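Peptide-binding protein (Photobacterium damsela subsp. piscicida, PDB 6SQX) probably acts as a secreted cysteine endopeptidase of the NlpC/P60 family that cleaves the peptidoglycan of potentially competing bacteria. Local coordinates at residues Ala159-Phe164 against Glu169-Asp174. Numbering follows the deposited sequence.
Sequences AFYNNF and EGYPFD. With EDO (1,2-ethanediol), chain H.
Tyr-161 packs its ring obliquely beside the backbone of Gly-170 to Asp-174. Its CD1 lies 3.3 Å from Phe-173 O, while CE1 approaches Asp-174 N at 3.5 Å. The ring sits there because CG lies anti to the carbonyl carbon (chi1 -66°), and Tyr-161 OH ends in the ring plane of Tyr-171, at its edge. Beside the ring, Asp-174 reaches across to the 159-164 segment: its OD1 accepts a hydrogen bond from Phe-160 N at 2.9 Å, the donor standing well above the carboxylate plane. Asn-162 ND2 donates a hydrogen bond to Glu-169 OE1 at 3.1 Å; the oxygen lies close to the amide plane, although the donor stands 70° out of the carboxylate plane. The same nitrogen also donates to O2 of an ethanediol, probably from the crystallisation liquor. Near Gly-170, whose phi is positive (74°), Phe-164 CB comes within 3.6 Å of Gly-170 CA.

A water links both segments through four bonds, accepting from Asn-162 N and Gly-170 N and donating to Glu-169 OE1 and Phe-173 O. Phe-173 itself centres an inverse gamma turn that follows the cis peptide before Pro-172. Farther out, Arg-152 forms a salt bridge with Asp-174 OD2, Ile-176 N gives Asp-174 OD1 a second bond that helps hold the carboxylate, Tyr-175 OH binds Glu-169 OE1, and Tyr-171 OH reaches Asp-319 of the NlpC/P60 region. This long loop of the SH3-type region thus illustrates how two irregular segments can be joined by an aspartate carboxylate taking a backbone N-H, an amide-carboxylate bond and a four-coordinate water.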
loop_
_atom_site.group_PDB
_atom_site.type_symbol
_atom_site.label_atom_id
_atom_site.label_comp_id
_atom_site.label_asym_id
_atom_site.label_seq_id
_atom_site.Cartn_x
_atom_site.Cartn_y
_atom_site.Cartn_z
ATOM N N ALA A 159 -7.675 13.196 13.063
ATOM C CA ALA A 159 -6.811 13.463 11.921
ATOM C C ALA A 159 -5.822 14.566 12.241
ATOM O O ALA A 159 -6.031 15.377 13.160
ATOM C CB ALA A 159 -7.650 13.905 10.716
ATOM N N PHE A 160 -4.751 14.617 11.431
ATOM C CA PHE A 160 -3.927 15.828 11.302
ATOM C C PHE A 160 -3.908 16.189 9.823
ATOM O O PHE A 160 -3.230 15.513 9.033
ATOM C CB PHE A 160 -2.485 15.649 11.803
ATOM C CG PHE A 160 -1.680 16.923 11.728
ATOM C CD1 PHE A 160 -1.045 17.303 10.553
ATOM C CD2 PHE A 160 -1.604 17.755 12.813
ATOM C CE1 PHE A 160 -0.345 18.495 10.457
ATOM C CE2 PHE A 160 -0.899 18.957 12.735
ATOM C CZ PHE A 160 -0.268 19.320 11.551
ATOM N N TYR A 161 -4.666 17.228 9.468
ATOM C CA TYR A 161 -4.669 17.811 8.135
ATOM C C TYR A 161 -3.928 19.137 8.155
ATOM O O TYR A 161 -3.966 19.873 9.146
ATOM C CB TYR A 161 -6.098 18.113 7.683
ATOM C CG TYR A 161 -6.967 16.903 7.488
ATOM C CD1 TYR A 161 -6.707 15.983 6.448
ATOM C CD2 TYR A 161 -8.092 16.723 8.285
ATOM C CE1 TYR A 161 -7.522 14.872 6.256
ATOM C CE2 TYR A 161 -8.958 15.639 8.074
ATOM C CZ TYR A 161 -8.647 14.703 7.077
ATOM O OH TYR A 161 -9.474 13.619 6.863
ATOM N N ASN A 162 -3.263 19.444 7.045
ATOM C CA ASN A 162 -2.913 20.836 6.790
ATOM C C ASN A 162 -4.168 21.576 6.295
ATOM O O ASN A 162 -5.219 20.964 6.083
ATOM C CB ASN A 162 -1.785 20.909 5.764
ATOM C CG ASN A 162 -0.441 20.392 6.323
ATOM O OD1 ASN A 162 -0.057 20.713 7.464
ATOM N ND2 ASN A 162 0.258 19.590 5.528
ATOM N N ASN A 163 -4.075 22.894 6.137
ATOM C CA ASN A 163 -5.207 23.700 5.692
ATOM C C ASN A 163 -5.835 23.092 4.438
ATOM O O ASN A 163 -5.183 22.950 3.399
ATOM C CB ASN A 163 -4.722 25.128 5.401
ATOM C CG ASN A 163 -5.862 26.089 5.091
ATOM O OD1 ASN A 163 -6.821 25.714 4.409
ATOM N ND2 ASN A 163 -5.772 27.311 5.579
ATOM N N PHE A 164 -7.102 22.701 4.551
ATOM C CA PHE A 164 -7.810 21.941 3.524
ATOM C C PHE A 164 -8.146 22.780 2.294
ATOM O O PHE A 164 -8.602 22.204 1.301
ATOM C CB PHE A 164 -9.057 21.294 4.140
ATOM C CG PHE A 164 -9.884 22.272 4.948
ATOM C CD1 PHE A 164 -10.759 23.113 4.320
ATOM C CD2 PHE A 164 -9.700 22.411 6.327
ATOM C CE1 PHE A 164 -11.517 24.041 5.036
ATOM C CE2 PHE A 164 -10.439 23.334 7.072
ATOM C CZ PHE A 164 -11.355 24.158 6.418
ATOM N N GLU A 169 -4.018 19.068 0.081
ATOM C CA GLU A 169 -4.224 18.982 1.528
ATOM C C GLU A 169 -5.718 18.787 1.818
ATOM O O GLU A 169 -6.560 18.826 0.920
ATOM C CB GLU A 169 -3.659 20.228 2.235
ATOM C CG GLU A 169 -2.192 20.520 1.911
ATOM C CD GLU A 169 -1.217 19.411 2.329
ATOM O OE1 GLU A 169 -1.514 18.554 3.188
ATOM O OE2 GLU A 169 -0.106 19.410 1.776
ATOM N N GLY A 170 -6.062 18.587 3.092
ATOM C CA GLY A 170 -7.406 18.121 3.424
ATOM C C GLY A 170 -7.524 16.649 3.055
ATOM O O GLY A 170 -6.554 15.979 2.674
ATOM N N TYR A 171 -8.761 16.148 3.146
ATOM C CA TYR A 171 -9.009 14.733 2.918
ATOM C C TYR A 171 -8.564 14.359 1.503
ATOM O O TYR A 171 -8.796 15.125 0.556
ATOM C CB TYR A 171 -10.513 14.442 3.113
ATOM C CG TYR A 171 -10.854 12.990 2.965
ATOM C CD1 TYR A 171 -10.826 12.131 4.058
ATOM C CD2 TYR A 171 -11.218 12.462 1.718
ATOM C CE1 TYR A 171 -11.158 10.761 3.928
ATOM C CE2 TYR A 171 -11.515 11.124 1.574
ATOM C CZ TYR A 171 -11.484 10.265 2.672
ATOM O OH TYR A 171 -11.786 8.921 2.497
ATOM N N PRO A 172 -7.903 13.205 1.306
ATOM C CA PRO A 172 -7.670 12.123 2.282
ATOM C C PRO A 172 -6.313 12.238 3.013
ATOM O O PRO A 172 -5.878 11.245 3.626
ATOM C CB PRO A 172 -7.660 10.856 1.390
ATOM C CG PRO A 172 -6.973 11.339 0.060
ATOM C CD PRO A 172 -7.602 12.760 -0.081
ATOM N N PHE A 173 -5.659 13.401 2.928
ATOM C CA PHE A 173 -4.292 13.565 3.439
ATOM C C PHE A 173 -4.269 13.845 4.947
ATOM O O PHE A 173 -3.798 14.894 5.416
ATOM C CB PHE A 173 -3.602 14.656 2.634
ATOM C CG PHE A 173 -3.432 14.302 1.193
ATOM C CD1 PHE A 173 -2.456 13.380 0.787
ATOM C CD2 PHE A 173 -4.331 14.791 0.216
ATOM C CE1 PHE A 173 -2.326 12.989 -0.556
ATOM C CE2 PHE A 173 -4.186 14.425 -1.127
ATOM C CZ PHE A 173 -3.200 13.507 -1.511
ATOM N N ASP A 174 -4.769 12.859 5.702
ATOM C CA ASP A 174 -4.605 12.812 7.157
ATOM C C ASP A 174 -3.249 12.185 7.429
ATOM O O ASP A 174 -3.062 10.999 7.199
ATOM C CB ASP A 174 -5.721 11.930 7.726
ATOM C CG ASP A 174 -5.535 11.598 9.211
ATOM O OD1 ASP A 174 -4.596 12.140 9.850
ATOM O OD2 ASP A 174 -6.326 10.796 9.736
HETATM C C1 EDO H . 2.296 17.093 7.845
HETATM O O1 EDO H . 3.152 18.004 8.562
HETATM C C2 EDO H . 2.758 16.976 6.402
HETATM O O2 EDO H . 2.721 18.292 5.798
HETATM O O HOH W 1 -3.692 17.643 4.697
HETATM O O HOH W 2 -9.393 19.957 0.076
#